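Local coordinates for delta-1-pyrroline-5-carboxylate dehydrogenase, mitochondrial (Mus musculus, PDB 4E3X), which probably catalyses the NAD-dependent, irreversible oxidation of glutamate gamma-semialdehyde to glutamate, the second step of mitochondrial proline breakdown, at residues 205-210 / 280-285; 230-235 / 259-264. One frame throughout, in Å; residues are numbered along the deposited sequence.

Contact 1: residues 205-210 / 280-285. With PRO (proline), chain J.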
loop_
_atom_site.group_PDB
_atom_site.type_symbol
_atom_site.label_atom_id
_atom_site.label_comp_id
_atom_site.label_asym_id
_atom_site.label_seq_id
_atom_site.Cartn_x
_atom_site.Cartn_y
_atom_site.Cartn_z
ATOM N N ALA B 205 -7.504 13.130 3.449
ATOM C CA ALA B 205 -8.745 13.270 4.198
ATOM C C ALA B 205 -8.826 12.174 5.255
ATOM O O ALA B 205 -8.727 10.992 4.929
ATOM C CB ALA B 205 -9.928 13.178 3.250
ATOM N N ALA B 206 -8.989 12.563 6.515
ATOM C CA ALA B 206 -9.101 11.601 7.621
ATOM C C ALA B 206 -10.527 11.609 8.149
ATOM O O ALA B 206 -11.071 12.665 8.476
ATOM C CB ALA B 206 -8.122 11.934 8.740
ATOM N N ILE B 207 -11.134 10.428 8.208
ATOM C CA ILE B 207 -12.528 10.280 8.603
ATOM C C ILE B 207 -12.607 9.254 9.725
ATOM O O ILE B 207 -12.375 8.068 9.498
ATOM C CB ILE B 207 -13.371 9.818 7.397
ATOM C CG1 ILE B 207 -13.330 10.866 6.271
ATOM C CG2 ILE B 207 -14.801 9.495 7.825
ATOM C CD1 ILE B 207 -13.839 10.371 4.936
ATOM N N SER B 208 -12.915 9.720 10.931
ATOM C CA SER B 208 -12.786 8.884 12.128
ATOM C C SER B 208 -14.134 8.514 12.765
ATOM O O SER B 208 -15.126 9.218 12.585
ATOM C CB SER B 208 -11.864 9.562 13.143
ATOM O OG SER B 208 -12.307 10.866 13.464
ATOM N N PRO B 209 -14.169 7.399 13.514
ATOM C CA PRO B 209 -15.424 6.876 14.065
ATOM C C PRO B 209 -15.653 7.293 15.518
ATOM O O PRO B 209 -14.746 7.783 16.190
ATOM C CB PRO B 209 -15.199 5.368 14.008
ATOM C CG PRO B 209 -13.752 5.239 14.345
ATOM C CD PRO B 209 -13.066 6.437 13.706
ATOM N N PHE B 210 -16.859 7.055 16.014
ATOM C CA PHE B 210 -17.207 7.493 17.354
ATOM C C PHE B 210 -16.529 6.698 18.445
ATOM O O PHE B 210 -16.389 7.177 19.575
ATOM C CB PHE B 210 -18.724 7.412 17.582
ATOM C CG PHE B 210 -19.250 6.011 17.804
ATOM C CD1 PHE B 210 -19.352 5.485 19.090
ATOM C CD2 PHE B 210 -19.667 5.227 16.738
ATOM C CE1 PHE B 210 -19.839 4.201 19.305
ATOM C CE2 PHE B 210 -20.161 3.947 16.947
ATOM C CZ PHE B 210 -20.243 3.435 18.232
ATOM N N CYS B 280 -4.798 13.109 -2.241
ATOM C CA CYS B 280 -3.833 12.033 -2.411
ATOM C C CYS B 280 -4.082 10.840 -1.500
ATOM O O CYS B 280 -3.460 9.798 -1.672
ATOM C CB CYS B 280 -2.389 12.532 -2.286
ATOM S SG CYS B 280 -2.004 13.327 -0.721
ATOM N N GLY B 281 -5.004 10.972 -0.562
ATOM C CA GLY B 281 -5.280 9.855 0.316
ATOM C C GLY B 281 -6.540 10.051 1.110
ATOM O O GLY B 281 -6.928 11.180 1.402
ATOM N N ILE B 282 -7.180 8.939 1.450
ATOM C CA ILE B 282 -8.268 8.925 2.400
ATOM C C ILE B 282 -7.912 7.897 3.458
ATOM O O ILE B 282 -7.606 6.746 3.143
ATOM C CB ILE B 282 -9.607 8.567 1.729
ATOM C CG1 ILE B 282 -9.950 9.587 0.635
ATOM C CG2 ILE B 282 -10.704 8.525 2.768
ATOM C CD1 ILE B 282 -11.203 9.244 -0.148
ATOM N N ASN B 283 -7.938 8.330 4.713
ATOM C CA ASN B 283 -7.664 7.444 5.836
ATOM C C ASN B 283 -8.964 7.325 6.617
ATOM O O ASN B 283 -9.368 8.258 7.315
ATOM C CB ASN B 283 -6.538 8.004 6.709
ATOM C CG ASN B 283 -5.828 6.924 7.519
ATOM O OD1 ASN B 283 -6.076 5.732 7.325
ATOM N ND2 ASN B 283 -4.936 7.336 8.427
ATOM N N PHE B 284 -9.629 6.184 6.454
ATOM C CA PHE B 284 -11.011 6.005 6.858
ATOM C C PHE B 284 -11.181 4.885 7.873
ATOM O O PHE B 284 -10.556 3.829 7.766
ATOM C CB PHE B 284 -11.837 5.671 5.612
ATOM C CG PHE B 284 -13.285 5.353 5.898
ATOM C CD1 PHE B 284 -13.714 4.036 6.071
ATOM C CD2 PHE B 284 -14.223 6.373 5.983
ATOM C CE1 PHE B 284 -15.047 3.751 6.328
ATOM C CE2 PHE B 284 -15.550 6.094 6.244
ATOM C CZ PHE B 284 -15.962 4.782 6.416
ATOM N N THR B 285 -12.052 5.109 8.848
ATOM C CA THR B 285 -12.552 4.019 9.686
ATOM C C THR B 285 -14.044 4.240 9.896
ATOM O O THR B 285 -14.454 5.323 10.307
ATOM C CB THR B 285 -11.778 3.897 11.021
ATOM O OG1 THR B 285 -10.395 3.618 10.741
ATOM C CG2 THR B 285 -12.356 2.764 11.880
HETATM N N PRO J . -24.339 5.644 15.381
HETATM C CA PRO J . -24.798 5.957 14.025
HETATM C C PRO J . -25.532 4.778 13.394
HETATM O O PRO J . -25.795 3.771 14.056
HETATM C CB PRO J . -23.493 6.263 13.265
HETATM C CG PRO J . -22.362 5.989 14.243
HETATM C CD PRO J . -22.964 6.116 15.604
HETATM O OXT PRO J . -25.890 4.816 12.216
#
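I207 lies against F284 on neighbouring parallel strands, its methyl CG2 3.7 Å from CD2 of the phenyl ring and at an oblique slant to it. That methyl stands anti to the backbone N (chi1 -62° to CG1), and CB and CG2 together line the ring's CD2 side, while CD1 reaches back along the strand to I282 CG2 at 4.2 Å. A205, I207, I282 and F284 thus share one apolar face of the sheet; A206 and N283 take the other. Behind these side chains the strands run nearly parallel, 6° apart. A205 and I207 each give their N-H to the opposite strand and accept one back: N283 N reaches A205 O at 2.8 Å, and T285 N meets I207 O at 3.0 Å.

Past the last of these bonds the first strand becomes a loop, and contact passes to P209, whose ring bears on T285, CG 3.8 Å from the methyl CG2. Trading P209 for a glycine would probably open a gap beside the T285 methyl and let the loop next to N211, the likely transition-state stabilizer, move more freely. One residue on, F210 lies beside a bound proline, CD2 3.6 Å from its CD; the hydroxyl of S208, an NAD-binding residue, accepts a hydrogen bond from W232 NE1.

These are the C-terminal ends of strands in the Rossmann-type NAD-binding sheet, where nucleotide-binding loops leave the strands. Helix 288-300 packs on the I207, I282 and F284 face, with L294 touching both I207 and F284. Helix 213-225 lies across the other face against S208, N283 and T285, and strand 310-314 flanks 280-285 on its far side.

Contact 2: residues 230-235 / 259-264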
loop_
_atom_site.group_PDB
_atom_site.type_symbol
_atom_site.label_atom_id
_atom_site.label_comp_id
_atom_site.label_asym_id
_atom_site.label_seq_id
_atom_site.Cartn_x
_atom_site.Cartn_y
_atom_site.Cartn_z
ATOM N N VAL B 230 -3.686 17.507 6.240
ATOM C CA VAL B 230 -4.859 16.680 6.485
ATOM C C VAL B 230 -6.101 17.519 6.746
ATOM O O VAL B 230 -6.045 18.505 7.491
ATOM C CB VAL B 230 -4.627 15.796 7.739
ATOM C CG1 VAL B 230 -5.858 14.959 8.074
ATOM C CG2 VAL B 230 -3.379 14.906 7.592
ATOM N N LEU B 231 -7.211 17.133 6.122
ATOM C CA LEU B 231 -8.527 17.554 6.575
ATOM C C LEU B 231 -9.114 16.445 7.424
ATOM O O LEU B 231 -9.349 15.338 6.940
ATOM C CB LEU B 231 -9.462 17.853 5.400
ATOM C CG LEU B 231 -9.488 19.297 4.887
ATOM C CD1 LEU B 231 -8.138 19.719 4.326
ATOM C CD2 LEU B 231 -10.600 19.483 3.844
ATOM N N TRP B 232 -9.312 16.736 8.703
ATOM C CA TRP B 232 -9.864 15.762 9.632
ATOM C C TRP B 232 -11.330 16.046 9.901
ATOM O O TRP B 232 -11.667 17.072 10.489
ATOM C CB TRP B 232 -9.073 15.803 10.933
ATOM C CG TRP B 232 -9.532 14.841 11.986
ATOM C CD1 TRP B 232 -10.316 13.724 11.822
ATOM C CD2 TRP B 232 -9.212 14.905 13.377
ATOM N NE1 TRP B 232 -10.503 13.099 13.040
ATOM C CE2 TRP B 232 -9.853 13.817 14.007
ATOM C CE3 TRP B 232 -8.469 15.798 14.160
ATOM C CZ2 TRP B 232 -9.741 13.583 15.377
ATOM C CZ3 TRP B 232 -8.366 15.564 15.522
ATOM C CH2 TRP B 232 -9.005 14.471 16.115
ATOM N N LYS B 233 -12.185 15.130 9.439
ATOM C CA LYS B 233 -13.599 15.116 9.789
ATOM C C LYS B 233 -13.789 14.149 10.959
ATOM O O LYS B 233 -13.860 12.939 10.756
ATOM C CB LYS B 233 -14.452 14.664 8.596
ATOM C CG LYS B 233 -15.948 14.591 8.910
ATOM C CD LYS B 233 -16.613 13.405 8.182
ATOM C CE LYS B 233 -18.035 13.117 8.658
ATOM N NZ LYS B 233 -18.091 12.834 10.118
ATOM N N PRO B 234 -13.861 14.674 12.191
ATOM C CA PRO B 234 -14.066 13.781 13.335
ATOM C C PRO B 234 -15.512 13.305 13.416
ATOM O O PRO B 234 -16.398 13.874 12.781
ATOM C CB PRO B 234 -13.734 14.664 14.554
ATOM C CG PRO B 234 -13.199 15.944 13.995
ATOM C CD PRO B 234 -13.765 16.075 12.617
ATOM N N SER B 235 -15.743 12.276 14.219
ATOM C CA SER B 235 -17.082 11.756 14.422
ATOM C C SER B 235 -17.935 12.708 15.252
ATOM O O SER B 235 -17.502 13.168 16.314
ATOM C CB SER B 235 -17.002 10.431 15.154
ATOM O OG SER B 235 -18.284 10.028 15.579
ATOM N N ILE B 259 -3.172 20.100 10.173
ATOM C CA ILE B 259 -4.425 19.375 10.353
ATOM C C ILE B 259 -5.528 20.415 10.493
ATOM O O ILE B 259 -5.491 21.244 11.407
ATOM C CB ILE B 259 -4.424 18.429 11.573
ATOM C CG1 ILE B 259 -3.363 17.327 11.409
ATOM C CG2 ILE B 259 -5.807 17.799 11.736
ATOM C CD1 ILE B 259 -3.219 16.436 12.627
ATOM N N GLN B 260 -6.480 20.395 9.560
ATOM C CA GLN B 260 -7.650 21.256 9.622
ATOM C C GLN B 260 -8.758 20.489 10.331
ATOM O O GLN B 260 -9.042 19.337 9.991
ATOM C CB GLN B 260 -8.087 21.663 8.211
ATOM C CG GLN B 260 -6.944 22.130 7.303
ATOM C CD GLN B 260 -6.401 23.514 7.639
ATOM O OE1 GLN B 260 -6.233 23.869 8.807
ATOM N NE2 GLN B 260 -6.086 24.292 6.600
ATOM N N PHE B 261 -9.347 21.105 11.355
ATOM C CA PHE B 261 -10.366 20.444 12.162
ATOM C C PHE B 261 -11.719 20.796 11.559
ATOM O O PHE B 261 -12.235 21.903 11.762
ATOM C CB PHE B 261 -10.261 20.907 13.622
ATOM C CG PHE B 261 -11.094 20.097 14.575
ATOM C CD1 PHE B 261 -10.618 18.893 15.070
ATOM C CD2 PHE B 261 -12.344 20.552 14.991
ATOM C CE1 PHE B 261 -11.387 18.138 15.948
ATOM C CE2 PHE B 261 -13.118 19.811 15.865
ATOM C CZ PHE B 261 -12.639 18.605 16.347
ATOM N N VAL B 262 -12.272 19.870 10.776
ATOM C CA VAL B 262 -13.436 20.171 9.960
ATOM C C VAL B 262 -14.552 19.129 10.058
ATOM O O VAL B 262 -14.789 18.358 9.124
ATOM C CB VAL B 262 -13.049 20.446 8.485
ATOM C CG1 VAL B 262 -12.383 21.807 8.377
ATOM C CG2 VAL B 262 -12.133 19.360 7.937
ATOM N N PRO B 263 -15.275 19.136 11.185
ATOM C CA PRO B 263 -16.547 18.407 11.239
ATOM C C PRO B 263 -17.415 18.775 10.043
ATOM O O PRO B 263 -17.375 19.917 9.586
ATOM C CB PRO B 263 -17.201 18.939 12.520
ATOM C CG PRO B 263 -16.059 19.463 13.354
ATOM C CD PRO B 263 -15.048 19.969 12.381
ATOM N N ALA B 264 -18.198 17.823 9.543
ATOM C CA ALA B 264 -18.973 18.055 8.333
ATOM C C ALA B 264 -19.986 16.936 8.168
ATOM O O ALA B 264 -19.826 15.844 8.724
ATOM C CB ALA B 264 -18.051 18.112 7.112
HETATM O O HOH W 1 -18.242 15.499 11.600
HETATM O O HOH W 2 -20.956 13.753 10.174
#
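V230, L231 and W232 pair in parallel with I259, Q260 and F261, the short strands turned 30° from each other and joined by three backbone hydrogen bonds, the last from V262 N to W232 O at 2.9 Å. W232 and F261 extend side by side from the same face of the sheet and meet as a T-shaped pair: the F261 edge points at the six-membered ring of W232, planes at 88° and centroids 5.5 Å apart. P234 comes in on that same indole face, its CG also 3.5 Å from F261 CE1. I259 CG2 sits 3.9 Å from W232 CB. On the other face L231 CB meets V262 CG2 at 4.0 Å.

K233, an NAD-binding residue, bends at chi2 (-144°) and again at chi4, carrying its CE to 3.3 Å from A264 O. Its ammonium then gives protons to two waters. One, 3.0 Å from NZ, passes a proton to A264 O; the other accepts from A264 N. The contact thus divides into an apolar part, where indole, phenyl and proline rings pack together, and a hydrated part, where two waters and a weak bond to P234 O hold the lysine, consistent with a polar NAD site at the strand end.

In the fold
Strand 203-207 opens the NAD-binding sheet, and its end supplies the first half of contact 1. The chain then runs through helix 213-225 to strand 230-233, passes along helix 239-251 and returns as strand 259-261, where contact 2 closes a parallel beta-alpha-beta unit. Only after helix 266-274 does strand 279-285 arrive to close contact 1, so contact 2 is nested inside that larger loop. Strand 203-207 lies between 230-233 and 279-285, and A206 bridges the two contacts through probable backbone hydrogen bonds to L231 and K233. Together they tie four of the five strands, in the order 259-261, 230-233, 203-207, 279-285.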